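Local atomic coordinates of lipopolysaccharide biosynthesis protein wbpB (PDB entry 3O9Z), a protein that is a dehydrogenase that binds NAD and 2-oxoglutarate and probably acts in the biosynthesis of 2,3-diacetamido-2,3-dideoxy-D-mannuronic acid. Residues 154-158 and 187-192. Sequence-based numbering, arbitrary orientation.
Sequences VVLTY and HFFDLL. With AKG (2-oxoglutaric acid), chain F; NAD (nicotinamide-adenine-dinucleotide), chain E.
Phe188 of helix 187-192 lays one side of its ring across Leu156 and Tyr158, alternate residues of strand 154-158, with the Leu156 CD1 methyl as the bump against its face. Leu156 CD1 sits 3.8 Å from the centroid of the Phe188 ring and 26° off the normal, which defines a CH-pi contact. On the same side of the ring plane, nearer its CD1 edge, Tyr158 CG lies 3.7 Å from Phe188 CD1, and the two aromatics meet obliquely. Phe188 can project this way because its CG stands between backbone N and carbonyl carbon. Further along, Leu192 CD2 faces the notch between Val154 CG1 and Leu156 CD2, 4.4 Å from each. The strand belongs to the mixed sheet of the C-terminal alpha/beta domain of a Gfo/Idh/MocA-type oxidoreductase, and segment 187-192 runs nearly antiparallel to segment 154-158 (156°). At the ligand end, Tyr158 OH approaches His187 CB and donates a 2.6 Å hydrogen bond to O4 of 2-oxoglutarate, whereas His187 NE2 donates to its keto O5 at 2.8 Å, bent to 145°. A leucine in place of Tyr158 would probably leave O4 without this donor and open a gap beside His187 CB. 2-Oxoglutarate is also hydrogen-bonded to Arg162, Lys103, Thr160 and Arg247.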
loop_
_atom_site.group_PDB
_atom_site.type_symbol
_atom_site.label_atom_id
_atom_site.label_comp_id
_atom_site.label_asym_id
_atom_site.label_seq_id
_atom_site.Cartn_x
_atom_site.Cartn_y
_atom_site.Cartn_z
ATOM N N VAL A 154 31.962 -25.351 19.512
ATOM C CA VAL A 154 30.495 -25.339 19.402
ATOM C C VAL A 154 30.115 -25.455 17.932
ATOM O O VAL A 154 30.752 -24.830 17.071
ATOM C CB VAL A 154 29.955 -23.991 19.916
ATOM C CG1 VAL A 154 28.412 -23.954 19.709
ATOM C CG2 VAL A 154 30.273 -23.783 21.392
ATOM N N VAL A 155 29.091 -26.249 17.650
ATOM C CA VAL A 155 28.507 -26.284 16.316
ATOM C C VAL A 155 27.069 -25.816 16.479
ATOM O O VAL A 155 26.292 -26.404 17.241
ATOM C CB VAL A 155 28.532 -27.700 15.723
ATOM C CG1 VAL A 155 27.810 -27.711 14.391
ATOM C CG2 VAL A 155 29.980 -28.156 15.538
ATOM N N LEU A 156 26.707 -24.746 15.781
ATOM C CA LEU A 156 25.352 -24.167 15.878
ATOM C C LEU A 156 24.724 -24.386 14.517
ATOM O O LEU A 156 25.284 -23.986 13.485
ATOM C CB LEU A 156 25.481 -22.641 16.067
ATOM C CG LEU A 156 24.243 -21.883 16.524
ATOM C CD1 LEU A 156 23.144 -21.851 15.472
ATOM C CD2 LEU A 156 23.728 -22.375 17.897
ATOM N N THR A 157 23.577 -25.075 14.497
ATOM C CA THR A 157 22.857 -25.327 13.253
ATOM C C THR A 157 21.432 -24.831 13.417
ATOM O O THR A 157 20.776 -25.122 14.425
ATOM C CB THR A 157 22.802 -26.847 13.003
ATOM O OG1 THR A 157 24.139 -27.359 13.032
ATOM C CG2 THR A 157 22.221 -27.138 11.607
ATOM N N TYR A 158 21.001 -23.964 12.505
ATOM C CA TYR A 158 19.750 -23.231 12.699
ATOM C C TYR A 158 19.000 -23.256 11.377
ATOM O O TYR A 158 19.306 -22.477 10.458
ATOM C CB TYR A 158 20.067 -21.781 13.141
ATOM C CG TYR A 158 18.915 -21.101 13.835
ATOM C CD1 TYR A 158 17.826 -20.591 13.119
ATOM C CD2 TYR A 158 18.885 -21.029 15.222
ATOM C CE1 TYR A 158 16.775 -19.949 13.797
ATOM C CE2 TYR A 158 17.835 -20.436 15.906
ATOM C CZ TYR A 158 16.793 -19.891 15.195
ATOM O OH TYR A 158 15.730 -19.290 15.844
ATOM N N HIS A 187 18.760 -14.410 16.518
ATOM C CA HIS A 187 18.450 -15.281 17.631
ATOM C C HIS A 187 19.699 -16.013 18.084
ATOM O O HIS A 187 19.967 -16.054 19.288
ATOM C CB HIS A 187 17.387 -16.307 17.224
ATOM C CG HIS A 187 15.982 -15.792 17.243
ATOM N ND1 HIS A 187 15.323 -15.445 18.404
ATOM C CD2 HIS A 187 15.099 -15.619 16.231
ATOM C CE1 HIS A 187 14.088 -15.075 18.106
ATOM N NE2 HIS A 187 13.937 -15.145 16.794
ATOM N N PHE A 188 20.374 -16.652 17.151
ATOM C CA PHE A 188 21.527 -17.438 17.577
ATOM C C PHE A 188 22.782 -16.598 17.786
ATOM O O PHE A 188 23.578 -16.986 18.662
ATOM C CB PHE A 188 21.750 -18.706 16.729
ATOM C CG PHE A 188 22.353 -18.477 15.372
ATOM C CD1 PHE A 188 21.562 -18.511 14.246
ATOM C CD2 PHE A 188 23.727 -18.292 15.228
ATOM C CE1 PHE A 188 22.095 -18.310 13.000
ATOM C CE2 PHE A 188 24.261 -18.091 13.978
ATOM C CZ PHE A 188 23.430 -18.096 12.875
ATOM N N PHE A 189 22.991 -15.510 17.037
ATOM C CA PHE A 189 24.136 -14.635 17.342
ATOM C C PHE A 189 23.964 -14.141 18.779
ATOM O O PHE A 189 24.942 -14.053 19.551
ATOM C CB PHE A 189 24.382 -13.539 16.299
ATOM C CG PHE A 189 24.818 -14.093 14.978
ATOM C CD1 PHE A 189 26.018 -14.784 14.845
ATOM C CD2 PHE A 189 24.027 -13.930 13.858
ATOM C CE1 PHE A 189 26.385 -15.309 13.622
ATOM C CE2 PHE A 189 24.423 -14.419 12.637
ATOM C CZ PHE A 189 25.574 -15.150 12.515
ATOM N N ASP A 190 22.736 -13.784 19.152
ATOM C CA ASP A 190 22.484 -13.330 20.502
ATOM C C ASP A 190 22.653 -14.424 21.549
ATOM O O ASP A 190 23.253 -14.181 22.618
ATOM C CB ASP A 190 21.107 -12.660 20.578
ATOM C CG ASP A 190 20.849 -12.117 21.952
ATOM O OD1 ASP A 190 21.355 -10.998 22.215
ATOM O OD2 ASP A 190 20.232 -12.868 22.735
ATOM N N LEU A 191 22.182 -15.636 21.255
ATOM C CA LEU A 191 22.386 -16.776 22.146
ATOM C C LEU A 191 23.878 -16.972 22.397
ATOM O O LEU A 191 24.304 -17.136 23.557
ATOM C CB LEU A 191 21.798 -18.049 21.496
ATOM C CG LEU A 191 22.112 -19.366 22.214
ATOM C CD1 LEU A 191 21.560 -19.382 23.647
ATOM C CD2 LEU A 191 21.563 -20.551 21.394
ATOM N N LEU A 192 24.656 -16.941 21.326
ATOM C CA LEU A 192 26.095 -17.175 21.454
ATOM C C LEU A 192 26.790 -16.054 22.206
ATOM O O LEU A 192 27.704 -16.342 22.988
ATOM C CB LEU A 192 26.733 -17.319 20.081
ATOM C CG LEU A 192 26.264 -18.574 19.327
ATOM C CD1 LEU A 192 26.697 -18.482 17.853
ATOM C CD2 LEU A 192 26.723 -19.921 19.967
HETATM C C1 AKG F . 11.358 -14.732 12.485
HETATM O O1 AKG F . 10.759 -15.418 11.616
HETATM O O2 AKG F . 11.519 -13.514 12.353
HETATM C C2 AKG F . 11.797 -15.286 13.748
HETATM O O5 AKG F . 12.365 -14.550 14.551
HETATM C C3 AKG F . 11.589 -16.745 14.057
HETATM C C4 AKG F . 12.867 -17.488 13.668
HETATM C C5 AKG F . 12.743 -18.996 13.758
HETATM O O3 AKG F . 11.745 -19.558 13.267
HETATM O O4 AKG F . 13.631 -19.643 14.319
HETATM P PA NAD E . 4.703 -9.414 9.187
HETATM O O1A NAD E . 3.770 -10.555 9.350
HETATM O O2A NAD E . 5.203 -8.953 7.809
HETATM O O5B NAD E . 3.913 -8.259 9.919
HETATM C C5B NAD E . 4.522 -7.000 9.857
HETATM C C4B NAD E . 3.453 -5.933 10.197
HETATM O O4B NAD E . 4.058 -4.621 10.336
HETATM C C3B NAD E . 2.480 -5.810 8.991
HETATM O O3B NAD E . 1.110 -6.009 9.398
HETATM C C2B NAD E . 2.754 -4.412 8.410
HETATM O O2B NAD E . 1.616 -3.774 7.811
HETATM C C1B NAD E . 3.137 -3.698 9.740
HETATM N N9A NAD E . 3.850 -2.424 9.460
HETATM C C8A NAD E . 4.524 -1.928 8.387
HETATM N N7A NAD E . 4.942 -0.686 8.624
HETATM C C5A NAD E . 4.455 -0.316 9.853
HETATM C C6A NAD E . 4.524 0.880 10.662
HETATM N N6A NAD E . 5.150 2.000 10.184
HETATM N N1A NAD E . 3.913 0.749 11.834
HETATM C C2A NAD E . 3.276 -0.284 12.368
HETATM N N3A NAD E . 3.174 -1.410 11.614
HETATM C C4A NAD E . 3.779 -1.408 10.421
HETATM O O3 NAD E . 6.005 -9.693 10.073
HETATM P PN NAD E . 6.206 -10.447 11.428
HETATM O O1N NAD E . 6.709 -11.859 11.131
HETATM O O2N NAD E . 4.999 -10.273 12.307
HETATM O O5D NAD E . 7.513 -9.753 12.029
HETATM C C5D NAD E . 7.234 -8.604 12.789
HETATM C C4D NAD E . 8.476 -8.368 13.668
HETATM O O4D NAD E . 8.479 -9.455 14.620
HETATM C C3D NAD E . 9.830 -8.372 12.945
HETATM O O3D NAD E . 10.699 -7.480 13.714
HETATM C C2D NAD E . 10.305 -9.812 13.200
HETATM O O2D NAD E . 11.720 -9.918 13.230
HETATM C C1D NAD E . 9.700 -10.214 14.550
HETATM N N1N NAD E . 9.479 -11.654 14.680
HETATM C C2N NAD E . 9.895 -12.277 15.761
HETATM C C3N NAD E . 9.728 -13.625 16.004
HETATM C C7N NAD E . 10.330 -14.154 17.242
HETATM O O7N NAD E . 10.563 -13.423 18.229
HETATM N N7N NAD E . 10.470 -15.474 17.257
HETATM C C4N NAD E . 9.043 -14.367 15.033
HETATM C C5N NAD E . 8.537 -13.662 13.939
HETATM C C6N NAD E . 8.737 -12.295 13.763
#